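Side-chain contacts in cell cycle serine/threonine-protein kinase CDC5/MSD2 (Saccharomyces cerevisiae, PDB 6MF4), which phosphorylates proteins on serine and threonine to drive mitotic exit, and is represented here by its phosphoprotein-binding polo-box domain: residues 140-145 / 150-155; 121-124 / 128-131; 227-232 / 270-275; 210-215 / 220-225. All blocks are in the same frame, centred on the assembly; numbering follows the deposited sequence.

Contact 1: 140-145 / 150-155. With ZN (zinc ion), chain C.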
loop_
_atom_site.group_PDB
_atom_site.type_symbol
_atom_site.label_atom_id
_atom_site.label_comp_id
_atom_site.label_asym_id
_atom_site.label_seq_id
_atom_site.Cartn_x
_atom_site.Cartn_y
_atom_site.Cartn_z
ATOM N N TRP A 140 7.991 -13.261 7.665
ATOM C CA TRP A 140 9.099 -12.762 6.864
ATOM C C TRP A 140 9.866 -11.701 7.630
ATOM O O TRP A 140 9.260 -10.822 8.238
ATOM C CB TRP A 140 8.612 -12.135 5.557
ATOM C CG TRP A 140 7.949 -13.049 4.600
ATOM C CD1 TRP A 140 6.607 -13.194 4.399
ATOM C CD2 TRP A 140 8.591 -13.936 3.679
ATOM N NE1 TRP A 140 6.373 -14.118 3.413
ATOM C CE2 TRP A 140 7.574 -14.593 2.955
ATOM C CE3 TRP A 140 9.925 -14.240 3.394
ATOM C CZ2 TRP A 140 7.850 -15.535 1.968
ATOM C CZ3 TRP A 140 10.198 -15.177 2.408
ATOM C CH2 TRP A 140 9.165 -15.812 1.707
ATOM N N TYR A 141 11.193 -11.781 7.594
ATOM C CA TYR A 141 12.041 -10.670 8.015
ATOM C C TYR A 141 12.558 -9.969 6.768
ATOM O O TYR A 141 13.247 -10.573 5.946
ATOM C CB TYR A 141 13.202 -11.142 8.886
ATOM C CG TYR A 141 14.140 -10.018 9.270
ATOM C CD1 TYR A 141 13.697 -8.952 10.037
ATOM C CD2 TYR A 141 15.468 -10.024 8.864
ATOM C CE1 TYR A 141 14.549 -7.919 10.389
ATOM C CE2 TYR A 141 16.328 -8.999 9.212
ATOM C CZ TYR A 141 15.863 -7.951 9.974
ATOM O OH TYR A 141 16.711 -6.926 10.324
ATOM N N ILE A 142 12.202 -8.696 6.626
ATOM C CA ILE A 142 12.507 -7.931 5.425
ATOM C C ILE A 142 13.521 -6.838 5.738
ATOM O O ILE A 142 13.296 -5.999 6.609
ATOM C CB ILE A 142 11.242 -7.304 4.828
ATOM C CG1 ILE A 142 10.209 -8.394 4.530
ATOM C CG2 ILE A 142 11.573 -6.553 3.550
ATOM C CD1 ILE A 142 8.806 -7.891 4.407
ATOM N N SER A 143 14.634 -6.855 5.013
ATOM C CA SER A 143 15.722 -5.915 5.244
ATOM C C SER A 143 16.250 -5.369 3.927
ATOM O O SER A 143 15.817 -5.789 2.854
ATOM C CB SER A 143 16.846 -6.594 6.019
ATOM O OG SER A 143 17.288 -7.746 5.328
ATOM N N TYR A 144 17.194 -4.438 4.010
ATOM C CA TYR A 144 17.726 -3.804 2.813
ATOM C C TYR A 144 18.738 -4.691 2.101
ATOM O O TYR A 144 19.419 -5.510 2.715
ATOM C CB TYR A 144 18.365 -2.458 3.156
ATOM C CG TYR A 144 17.363 -1.378 3.507
ATOM C CD1 TYR A 144 16.230 -1.166 2.728
ATOM C CD2 TYR A 144 17.548 -0.574 4.622
ATOM C CE1 TYR A 144 15.313 -0.179 3.052
ATOM C CE2 TYR A 144 16.638 0.410 4.956
ATOM C CZ TYR A 144 15.525 0.604 4.171
ATOM O OH TYR A 144 14.632 1.593 4.511
ATOM N N ASP A 145 18.810 -4.508 0.788
ATOM C CA ASP A 145 19.677 -5.288 -0.082
ATOM C C ASP A 145 20.276 -4.362 -1.128
ATOM O O ASP A 145 19.566 -3.552 -1.720
ATOM C CB ASP A 145 18.895 -6.423 -0.745
ATOM C CG ASP A 145 19.752 -7.253 -1.677
ATOM O OD1 ASP A 145 20.560 -8.060 -1.173
ATOM O OD2 ASP A 145 19.610 -7.103 -2.910
ATOM N N TRP A 150 14.964 -4.452 -1.295
ATOM C CA TRP A 150 14.506 -5.243 -0.156
ATOM C C TRP A 150 14.765 -6.717 -0.411
ATOM O O TRP A 150 14.642 -7.188 -1.541
ATOM C CB TRP A 150 13.008 -5.051 0.101
ATOM C CG TRP A 150 12.577 -3.676 0.484
ATOM C CD1 TRP A 150 12.422 -3.185 1.747
ATOM C CD2 TRP A 150 12.214 -2.617 -0.405
ATOM N NE1 TRP A 150 11.993 -1.880 1.699
ATOM C CE2 TRP A 150 11.858 -1.508 0.390
ATOM C CE3 TRP A 150 12.162 -2.496 -1.794
ATOM C CZ2 TRP A 150 11.452 -0.296 -0.164
ATOM C CZ3 TRP A 150 11.760 -1.293 -2.340
ATOM C CH2 TRP A 150 11.412 -0.209 -1.526
ATOM N N VAL A 151 15.106 -7.446 0.645
ATOM C CA VAL A 151 15.179 -8.897 0.583
ATOM C C VAL A 151 14.408 -9.467 1.765
ATOM O O VAL A 151 14.415 -8.893 2.856
ATOM C CB VAL A 151 16.639 -9.405 0.594
ATOM C CG1 VAL A 151 17.363 -8.927 1.839
ATOM C CG2 VAL A 151 16.681 -10.929 0.492
ATOM N N ALA A 152 13.738 -10.591 1.534
ATOM C CA ALA A 152 12.909 -11.222 2.550
ATOM C C ALA A 152 13.432 -12.611 2.884
ATOM O O ALA A 152 13.806 -13.376 1.993
ATOM C CB ALA A 152 11.461 -11.296 2.079
ATOM N N SER A 153 13.453 -12.917 4.178
ATOM C CA SER A 153 13.837 -14.229 4.680
ATOM C C SER A 153 12.664 -14.889 5.402
ATOM O O SER A 153 12.020 -14.278 6.253
ATOM C CB SER A 153 15.035 -14.115 5.621
ATOM O OG SER A 153 16.217 -13.830 4.898
ATOM N N HIS A 154 12.423 -16.149 5.053
ATOM C CA HIS A 154 11.298 -16.938 5.551
ATOM C C HIS A 154 11.636 -17.616 6.880
ATOM O O HIS A 154 12.634 -18.332 6.971
ATOM C CB HIS A 154 10.932 -17.975 4.481
ATOM C CG HIS A 154 9.758 -18.840 4.821
ATOM N ND1 HIS A 154 9.795 -19.791 5.814
ATOM C CD2 HIS A 154 8.530 -18.932 4.255
ATOM C CE1 HIS A 154 8.632 -20.419 5.866
ATOM N NE2 HIS A 154 7.850 -19.920 4.926
ATOM N N TYR A 155 10.811 -17.389 7.904
ATOM C CA TYR A 155 11.011 -18.012 9.218
ATOM C C TYR A 155 9.733 -18.593 9.810
ATOM O O TYR A 155 8.627 -18.234 9.411
ATOM C CB TYR A 155 11.582 -17.000 10.213
ATOM C CG TYR A 155 13.007 -16.600 9.936
ATOM C CD1 TYR A 155 14.058 -17.460 10.219
ATOM C CD2 TYR A 155 13.301 -15.359 9.401
ATOM C CE1 TYR A 155 15.362 -17.095 9.967
ATOM C CE2 TYR A 155 14.599 -14.984 9.146
ATOM C CZ TYR A 155 15.628 -15.855 9.433
ATOM O OH TYR A 155 16.925 -15.480 9.180
HETATM ZN ZN ZN C . 5.946 -20.302 4.162
HETATM O O HOH W 1 15.982 -10.081 5.365
#
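His154 meets Trp140 edge-to-face, its imidazole edge turned toward the face of the six-membered ring of the Trp140 indole. The two planes stand at 88°, with the ring centroids 5.3 Å apart. His154 CB also sits 3.6 Å from Trp140 CZ3. With CG anti to the backbone N (chi1 -178°), the imidazole reaches out to the zinc ion, which His154 NE2 binds at 2.1 Å. Glu138 and His194 complete the protein ligands seen here. Trp140 is a second-shell residue: it lies against His154, meets the His194 ring edge-to-face, and gives its NE1 hydrogen to Asp197. With Trp140 cut back to an alanine, the His154 ring would probably lose its aromatic wall and Asp197 the indole N-H.

The backbone under these rings is an antiparallel beta hairpin of polo box 1, and 149-156 is the last strand of its sheet. Tyr141 and Ser153 bond in both directions, as do Ser143 and Val151; Ser143 N to Val151 O measures 3.0 Å and is nearly straight at 166°. On the side of the sheet that carries Trp140, Ile142 and Ala152, Ala152 CB lies 3.6 Å from Trp140 CE3 and also touches Ile142 CG1. On the opposite side of the sheet, one water joins Tyr141 O, Ser143 OG and Val151 O. Ser143 OG lies 2.7 Å from this water. Farther along, Ile142 CG2 packs 3.9 Å from Trp150 CD1, and Trp150 continues onto Ile61 and Leu62 of helix 56-82.

Contact 2: 121-124 / 128-131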
loop_
_atom_site.group_PDB
_atom_site.type_symbol
_atom_site.label_atom_id
_atom_site.label_comp_id
_atom_site.label_asym_id
_atom_site.label_seq_id
_atom_site.Cartn_x
_atom_site.Cartn_y
_atom_site.Cartn_z
ATOM N N GLY A 121 2.050 -6.412 9.963
ATOM C CA GLY A 121 3.407 -5.950 9.765
ATOM C C GLY A 121 3.838 -4.994 10.852
ATOM O O GLY A 121 3.029 -4.243 11.398
ATOM N N VAL A 122 5.123 -5.040 11.179
ATOM C CA VAL A 122 5.743 -4.003 11.988
ATOM C C VAL A 122 6.907 -3.447 11.193
ATOM O O VAL A 122 7.805 -4.184 10.787
ATOM C CB VAL A 122 6.229 -4.517 13.351
ATOM C CG1 VAL A 122 6.892 -3.388 14.138
ATOM C CG2 VAL A 122 5.068 -5.101 14.144
ATOM N N LEU A 123 6.845 -2.145 10.945
ATOM C CA LEU A 123 7.907 -1.414 10.284
ATOM C C LEU A 123 8.765 -0.785 11.371
ATOM O O LEU A 123 8.344 0.156 12.046
ATOM C CB LEU A 123 7.321 -0.360 9.340
ATOM C CG LEU A 123 8.277 0.571 8.592
ATOM C CD1 LEU A 123 9.372 -0.202 7.883
ATOM C CD2 LEU A 123 7.484 1.405 7.595
ATOM N N PHE A 124 9.956 -1.336 11.563
ATOM C CA PHE A 124 10.830 -0.895 12.640
ATOM C C PHE A 124 11.541 0.399 12.263
ATOM O O PHE A 124 11.572 0.788 11.097
ATOM C CB PHE A 124 11.830 -1.996 12.975
ATOM C CG PHE A 124 11.191 -3.206 13.582
ATOM C CD1 PHE A 124 11.028 -3.301 14.951
ATOM C CD2 PHE A 124 10.727 -4.234 12.782
ATOM C CE1 PHE A 124 10.424 -4.410 15.516
ATOM C CE2 PHE A 124 10.124 -5.346 13.338
ATOM C CZ PHE A 124 9.971 -5.434 14.704
ATOM N N THR A 128 13.636 -1.871 8.693
ATOM C CA THR A 128 13.345 -3.279 8.456
ATOM C C THR A 128 11.906 -3.599 8.859
ATOM O O THR A 128 11.273 -2.848 9.605
ATOM C CB THR A 128 14.317 -4.213 9.219
ATOM O OG1 THR A 128 14.156 -4.039 10.632
ATOM C CG2 THR A 128 15.774 -3.928 8.816
ATOM N N THR A 129 11.400 -4.717 8.350
ATOM C CA THR A 129 10.029 -5.137 8.605
ATOM C C THR A 129 9.963 -6.603 9.020
ATOM O O THR A 129 10.703 -7.436 8.494
ATOM C CB THR A 129 9.145 -4.940 7.355
ATOM O OG1 THR A 129 8.990 -3.542 7.088
ATOM C CG2 THR A 129 7.761 -5.574 7.546
ATOM N N VAL A 130 9.088 -6.902 9.977
ATOM C CA VAL A 130 8.622 -8.267 10.181
ATOM C C VAL A 130 7.172 -8.316 9.734
ATOM O O VAL A 130 6.339 -7.536 10.203
ATOM C CB VAL A 130 8.741 -8.738 11.646
ATOM C CG1 VAL A 130 8.004 -10.064 11.852
ATOM C CG2 VAL A 130 10.193 -8.895 12.037
ATOM N N LEU A 131 6.894 -9.214 8.795
ATOM C CA LEU A 131 5.542 -9.462 8.334
ATOM C C LEU A 131 5.080 -10.802 8.899
ATOM O O LEU A 131 5.523 -11.857 8.461
ATOM C CB LEU A 131 5.473 -9.454 6.804
ATOM C CG LEU A 131 4.069 -9.587 6.207
ATOM C CD1 LEU A 131 3.236 -8.344 6.492
ATOM C CD2 LEU A 131 4.143 -9.858 4.712
#
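Phe124 and Val130 cross at a slant, with Phe124 CE2 3.8 Å from Val130 CG2. The phenyl ring is turned so that its edge faces residues 128-130: Thr128 O and Val130 N lie in the ring plane, at its rim. One ring face is covered by Val122 CG1, two residues earlier, which stands 3.7 Å above the ring centre. Phe124 CG lies beside the backbone N (chi1 -67°), and this folds the ring back over Val122. Thr128 O receives the Phe124 N-H at 2.8 Å, while Phe124 CD2 lies 3.5 Å from the same Thr128 O. The hydroxyl of Thr128 bonds to Asn126 in the connecting loop.

Leu123 and Thr129 are on the opposite side of the sheet from Val122 and Val130, and also cross at a slant. Leu123 CD1 bends in to 3.5 Å from Thr129 OG1. At the far end, Leu131 CD1 lies over the backbone of Gly121, 4.1 Å from Gly121 CA. Between them Val122 and Val130 bond in both directions; the bond from Val122 N to Val130 O is 2.9 Å and nearly straight (166°).

This is an antiparallel hairpin in the middle of the polo box 1 sheet. Strand 111-115 flanks 120-123, and strand 138-145 flanks 129-132. Helix 165-178 packs on the valine face: Val122 touches Val170, Val171 and Phe174, Val130 touches Val171, and the His167 ring meets Phe124 edge-to-face.

Contact 3: 227-232 / 270-275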
loop_
_atom_site.group_PDB
_atom_site.type_symbol
_atom_site.label_atom_id
_atom_site.label_comp_id
_atom_site.label_asym_id
_atom_site.label_seq_id
_atom_site.Cartn_x
_atom_site.Cartn_y
_atom_site.Cartn_z
ATOM N N HIS A 227 -13.611 7.634 3.831
ATOM C CA HIS A 227 -13.651 7.048 2.506
ATOM C C HIS A 227 -12.209 6.698 2.166
ATOM O O HIS A 227 -11.302 7.491 2.423
ATOM C CB HIS A 227 -14.252 8.004 1.469
ATOM C CG HIS A 227 -15.662 8.423 1.767
ATOM N ND1 HIS A 227 -16.727 7.551 1.694
ATOM C CD2 HIS A 227 -16.181 9.624 2.119
ATOM C CE1 HIS A 227 -17.843 8.196 1.997
ATOM N NE2 HIS A 227 -17.537 9.453 2.258
ATOM N N LYS A 228 -11.997 5.501 1.631
ATOM C CA LYS A 228 -10.668 5.080 1.218
ATOM C C LYS A 228 -10.685 4.686 -0.238
ATOM O O LYS A 228 -11.684 4.177 -0.753
ATOM C CB LYS A 228 -10.161 3.905 2.049
ATOM C CG LYS A 228 -10.422 4.004 3.525
ATOM C CD LYS A 228 -9.912 2.750 4.221
ATOM C CE LYS A 228 -10.458 2.624 5.625
ATOM N NZ LYS A 228 -10.623 3.943 6.271
ATOM N N MET A 229 -9.561 4.921 -0.897
ATOM C CA MET A 229 -9.401 4.541 -2.283
ATOM C C MET A 229 -8.054 3.877 -2.470
ATOM O O MET A 229 -7.049 4.320 -1.904
ATOM C CB MET A 229 -9.534 5.761 -3.190
ATOM C CG MET A 229 -10.960 6.283 -3.285
ATOM S SD MET A 229 -11.071 7.881 -4.110
ATOM C CE MET A 229 -10.108 7.580 -5.591
ATOM N N ALA A 230 -8.048 2.801 -3.246
ATOM C CA ALA A 230 -6.815 2.123 -3.608
ATOM C C ALA A 230 -6.654 2.133 -5.123
ATOM O O ALA A 230 -7.590 1.822 -5.855
ATOM C CB ALA A 230 -6.804 0.704 -3.077
ATOM N N ILE A 231 -5.462 2.508 -5.577
ATOM C CA ILE A 231 -5.125 2.513 -6.995
ATOM C C ILE A 231 -4.189 1.345 -7.297
ATOM O O ILE A 231 -3.140 1.204 -6.664
ATOM C CB ILE A 231 -4.443 3.836 -7.405
ATOM C CG1 ILE A 231 -5.304 5.046 -7.018
ATOM C CG2 ILE A 231 -4.140 3.849 -8.893
ATOM C CD1 ILE A 231 -6.663 5.124 -7.724
ATOM N N SER A 232 -4.565 0.512 -8.264
ATOM C CA SER A 232 -3.763 -0.656 -8.616
ATOM C C SER A 232 -3.661 -0.847 -10.120
ATOM O O SER A 232 -4.277 -0.119 -10.899
ATOM C CB SER A 232 -4.347 -1.920 -7.974
ATOM O OG SER A 232 -5.674 -2.161 -8.418
ATOM N N ARG A 270 -13.593 13.443 -7.536
ATOM C CA ARG A 270 -12.692 14.266 -8.338
ATOM C C ARG A 270 -11.674 15.007 -7.476
ATOM O O ARG A 270 -10.520 15.177 -7.874
ATOM C CB ARG A 270 -13.483 15.270 -9.179
ATOM C CG ARG A 270 -12.611 16.123 -10.100
ATOM C CD ARG A 270 -11.837 15.271 -11.110
ATOM N NE ARG A 270 -10.412 15.169 -10.794
ATOM C CZ ARG A 270 -9.509 14.591 -11.585
ATOM N NH1 ARG A 270 -9.878 14.052 -12.741
ATOM N NH2 ARG A 270 -8.236 14.549 -11.217
ATOM N N GLU A 271 -12.099 15.458 -6.302
ATOM C CA GLU A 271 -11.182 16.120 -5.384
ATOM C C GLU A 271 -10.167 15.112 -4.855
ATOM O O GLU A 271 -8.982 15.416 -4.718
ATOM C CB GLU A 271 -11.946 16.770 -4.229
ATOM C CG GLU A 271 -11.062 17.313 -3.106
ATOM C CD GLU A 271 -10.069 18.365 -3.578
ATOM O OE1 GLU A 271 -10.278 18.951 -4.662
ATOM O OE2 GLU A 271 -9.075 18.606 -2.859
ATOM N N LYS A 272 -10.634 13.904 -4.567
ATOM C CA LYS A 272 -9.753 12.872 -4.038
ATOM C C LYS A 272 -8.719 12.451 -5.078
ATOM O O LYS A 272 -7.553 12.257 -4.745
ATOM C CB LYS A 272 -10.569 11.673 -3.559
ATOM C CG LYS A 272 -11.282 11.960 -2.245
ATOM C CD LYS A 272 -12.218 10.844 -1.825
ATOM C CE LYS A 272 -12.830 11.130 -0.449
ATOM N NZ LYS A 272 -12.935 12.593 -0.134
ATOM N N LEU A 273 -9.131 12.331 -6.338
ATOM C CA LEU A 273 -8.194 11.939 -7.387
ATOM C C LEU A 273 -7.130 13.016 -7.591
ATOM O O LEU A 273 -5.975 12.712 -7.886
ATOM C CB LEU A 273 -8.927 11.663 -8.699
ATOM C CG LEU A 273 -8.066 11.045 -9.807
ATOM C CD1 LEU A 273 -7.552 9.660 -9.404
ATOM C CD2 LEU A 273 -8.845 10.965 -11.115
ATOM N N THR A 274 -7.518 14.275 -7.426
ATOM C CA THR A 274 -6.567 15.375 -7.503
ATOM C C THR A 274 -5.533 15.268 -6.385
ATOM O O THR A 274 -4.335 15.444 -6.615
ATOM C CB THR A 274 -7.286 16.735 -7.423
ATOM O OG1 THR A 274 -8.097 16.905 -8.590
ATOM C CG2 THR A 274 -6.287 17.886 -7.334
ATOM N N LEU A 275 -5.998 14.977 -5.174
ATOM C CA LEU A 275 -5.105 14.806 -4.032
ATOM C C LEU A 275 -4.165 13.625 -4.261
ATOM O O LEU A 275 -2.975 13.689 -3.955
ATOM C CB LEU A 275 -5.913 14.604 -2.748
ATOM C CG LEU A 275 -6.586 15.865 -2.197
ATOM C CD1 LEU A 275 -7.626 15.505 -1.155
ATOM C CD2 LEU A 275 -5.555 16.815 -1.609
#
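Met229 and Lys272 make the main apolar contact. The thioether sulfur lies against the aliphatic part of the lysine: Met229 SD is 3.9 Å from Lys272 CB and equally 3.9 Å from Lys272 CD. The methionine chain turns at its last torsion (chi3 50°), and Met229 also reaches Phe269 and Ile276 of the same helix. His227 adds a second touch, its CB 3.9 Å from Lys272 CE. The lysine methylenes thus cross Met229 obliquely, CB and CD at its sulfur, while CE goes on to His227.

This is the packing of the C-terminal helix 269-283 on one face of the polo box 2 sheet. His227 and Met229, two residues apart, both point toward the helix. The same helix is tied to helix 56-82 by a salt bridge from Arg270 to Glu77.

The polar groups find their partners elsewhere. Lys272 NZ forms a salt bridge with Asp225, and Lys272 makes a cation-pi contact with Phe223, so the charged end of this buried residue has both a counter-charge and a ring. Asp225 also accepts the backbone N-H of His227, which ties the start of strand 228-232 to the same carboxylate. A hydrogen bond joins His227 ND1 to the Tyr240 hydroxyl.

Contact 4: 210-215 / 220-225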
loop_
_atom_site.group_PDB
_atom_site.type_symbol
_atom_site.label_atom_id
_atom_site.label_comp_id
_atom_site.label_asym_id
_atom_site.label_seq_id
_atom_site.Cartn_x
_atom_site.Cartn_y
_atom_site.Cartn_z
ATOM N N VAL A 210 -3.731 9.810 4.574
ATOM C CA VAL A 210 -2.526 9.012 4.732
ATOM C C VAL A 210 -2.385 8.123 3.498
ATOM O O VAL A 210 -3.365 7.583 2.981
ATOM C CB VAL A 210 -2.548 8.169 6.032
ATOM C CG1 VAL A 210 -3.782 7.294 6.098
ATOM C CG2 VAL A 210 -1.287 7.334 6.145
ATOM N N MET A 211 -1.144 7.992 3.038
ATOM C CA MET A 211 -0.822 7.314 1.792
ATOM C C MET A 211 0.045 6.094 2.069
ATOM O O MET A 211 1.086 6.208 2.710
ATOM C CB MET A 211 -0.107 8.290 0.855
ATOM C CG MET A 211 0.442 7.710 -0.437
ATOM S SD MET A 211 1.201 9.027 -1.424
ATOM C CE MET A 211 1.731 8.113 -2.863
ATOM N N PHE A 212 -0.403 4.935 1.593
ATOM C CA PHE A 212 0.326 3.681 1.755
ATOM C C PHE A 212 0.829 3.189 0.406
ATOM O O PHE A 212 0.073 3.124 -0.565
ATOM C CB PHE A 212 -0.555 2.606 2.399
ATOM C CG PHE A 212 -1.108 2.987 3.744
ATOM C CD1 PHE A 212 -0.286 3.041 4.856
ATOM C CD2 PHE A 212 -2.453 3.275 3.898
ATOM C CE1 PHE A 212 -0.795 3.385 6.095
ATOM C CE2 PHE A 212 -2.967 3.615 5.138
ATOM C CZ PHE A 212 -2.137 3.665 6.237
ATOM N N GLU A 213 2.108 2.838 0.359
ATOM C CA GLU A 213 2.732 2.290 -0.840
ATOM C C GLU A 213 3.089 0.827 -0.584
ATOM O O GLU A 213 4.031 0.530 0.148
ATOM C CB GLU A 213 3.967 3.115 -1.219
ATOM C CG GLU A 213 3.643 4.589 -1.421
ATOM C CD GLU A 213 4.864 5.455 -1.672
ATOM O OE1 GLU A 213 5.595 5.207 -2.656
ATOM O OE2 GLU A 213 5.082 6.398 -0.885
ATOM N N LEU A 214 2.305 -0.079 -1.164
ATOM C CA LEU A 214 2.474 -1.514 -0.937
ATOM C C LEU A 214 3.425 -2.128 -1.950
ATOM O O LEU A 214 3.615 -1.598 -3.046
ATOM C CB LEU A 214 1.125 -2.230 -0.993
ATOM C CG LEU A 214 0.058 -1.732 -0.014
ATOM C CD1 LEU A 214 -1.216 -2.546 -0.160
ATOM C CD2 LEU A 214 0.563 -1.778 1.422
ATOM N N SER A 215 4.003 -3.267 -1.583
ATOM C CA SER A 215 5.107 -3.844 -2.337
ATOM C C SER A 215 4.700 -4.430 -3.687
ATOM O O SER A 215 5.568 -4.766 -4.493
ATOM C CB SER A 215 5.795 -4.924 -1.498
ATOM O OG SER A 215 4.896 -5.970 -1.174
ATOM N N GLN A 220 -2.688 3.029 -1.548
ATOM C CA GLN A 220 -3.925 3.220 -0.804
ATOM C C GLN A 220 -3.947 4.599 -0.170
ATOM O O GLN A 220 -2.939 5.063 0.365
ATOM C CB GLN A 220 -4.089 2.143 0.267
ATOM C CG GLN A 220 -5.390 2.248 1.031
ATOM C CD GLN A 220 -5.585 1.090 1.983
ATOM O OE1 GLN A 220 -5.082 -0.008 1.748
ATOM N NE2 GLN A 220 -6.302 1.335 3.073
ATOM N N PHE A 221 -5.108 5.241 -0.238
ATOM C CA PHE A 221 -5.293 6.579 0.304
ATOM C C PHE A 221 -6.487 6.601 1.245
ATOM O O PHE A 221 -7.625 6.391 0.818
ATOM C CB PHE A 221 -5.488 7.589 -0.828
ATOM C CG PHE A 221 -4.375 7.590 -1.835
ATOM C CD1 PHE A 221 -4.355 6.665 -2.862
ATOM C CD2 PHE A 221 -3.348 8.515 -1.754
ATOM C CE1 PHE A 221 -3.329 6.658 -3.790
ATOM C CE2 PHE A 221 -2.325 8.514 -2.678
ATOM C CZ PHE A 221 -2.316 7.585 -3.696
ATOM N N ASN A 222 -6.216 6.839 2.525
ATOM C CA ASN A 222 -7.255 6.951 3.545
ATOM C C ASN A 222 -7.524 8.416 3.863
ATOM O O ASN A 222 -6.691 9.088 4.474
ATOM C CB ASN A 222 -6.849 6.219 4.827
ATOM C CG ASN A 222 -6.819 4.712 4.668
ATOM O OD1 ASN A 222 -6.968 4.177 3.567
ATOM N ND2 ASN A 222 -6.621 4.013 5.783
ATOM N N PHE A 223 -8.689 8.907 3.453
ATOM C CA PHE A 223 -9.037 10.311 3.645
ATOM C C PHE A 223 -9.742 10.520 4.985
ATOM O O PHE A 223 -10.255 9.573 5.582
ATOM C CB PHE A 223 -9.911 10.796 2.484
ATOM C CG PHE A 223 -9.256 10.647 1.137
ATOM C CD1 PHE A 223 -8.480 11.668 0.612
ATOM C CD2 PHE A 223 -9.402 9.479 0.405
ATOM C CE1 PHE A 223 -7.869 11.528 -0.622
ATOM C CE2 PHE A 223 -8.791 9.334 -0.826
ATOM C CZ PHE A 223 -8.026 10.358 -1.341
ATOM N N LYS A 224 -9.752 11.768 5.445
ATOM C CA LYS A 224 -10.326 12.137 6.740
ATOM C C LYS A 224 -11.773 11.684 6.924
ATOM O O LYS A 224 -12.214 11.429 8.044
ATOM C CB LYS A 224 -10.252 13.652 6.924
ATOM C CG LYS A 224 -8.838 14.191 7.038
ATOM N N ASP A 225 -12.505 11.585 5.821
ATOM C CA ASP A 225 -13.931 11.250 5.859
ATOM C C ASP A 225 -14.166 9.738 5.907
ATOM O O ASP A 225 -15.296 9.267 5.767
ATOM C CB ASP A 225 -14.648 11.858 4.648
ATOM C CG ASP A 225 -14.113 11.335 3.323
ATOM O OD1 ASP A 225 -13.136 10.560 3.336
ATOM O OD2 ASP A 225 -14.666 11.710 2.264
#
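Gln220 O accepts the Phe212 N-H at 2.8 Å in a nearly straight bond (173°), the shortest across this pair of strands. The return bond runs from Gln220 N to Phe212 O, and Val210 and Asn222 bond in both directions as well. The two strands form an antiparallel hairpin of the polo box 2 sheet.

On one face, Met211 and Phe221 lie side by side. Met211 has CG opposite the backbone N (chi1 173°) and runs on extended, which carries it past one corner of the ring, with Met211 CG 3.7 Å and Met211 SD 3.8 Å from Phe221 CE2. The sulfur approaches obliquely, a Met-aromatic contact. Beyond it Met211 touches Leu280 and Phe221 touches Ile276, both of helix 269-283. A serine at Met211 would probably open a gap beside the Phe221 ring and under the helix.

The opposite face packs on strand 99-103 of polo box 1, so it joins the two polo boxes. Here Phe212 meets Trp102 edge-to-face, and Gln220 OE1 accepts from Val99 N. Val210 CG1 packs 3.5 Å from Asn222 CB. The Asn222 side chain crosses Phe212 at about a right angle, with Asn222 ND2 at the ring edge, 3.7 Å from Phe212 CE2. Its oxygen is held by the same strand: Gln220 NE2 donates to a lone pair of Asn222 OD1 at 3.0 Å.

From the N terminus, contact 2 comes first and closes the short loop between strands 120-123 and 129-132. Contact 1 follows and closes the next hairpin. Strands 129-132 and 138-145 are neighbours, so the two contacts share the polo box 1 sheet and touch through backbone bonds. Contact 4 then closes a hairpin in polo box 2. Contact 3 closes the longest loop, 37 residues, and brings the C-terminal helix back to that sheet. It touches contact 4 through strand 228-232 and the Lys272–Asp225 salt bridge. All four follow in series; none nests or crosses. Contacts 1 and 3 have centres about 31 Å apart, on opposite sides of the chain's centre.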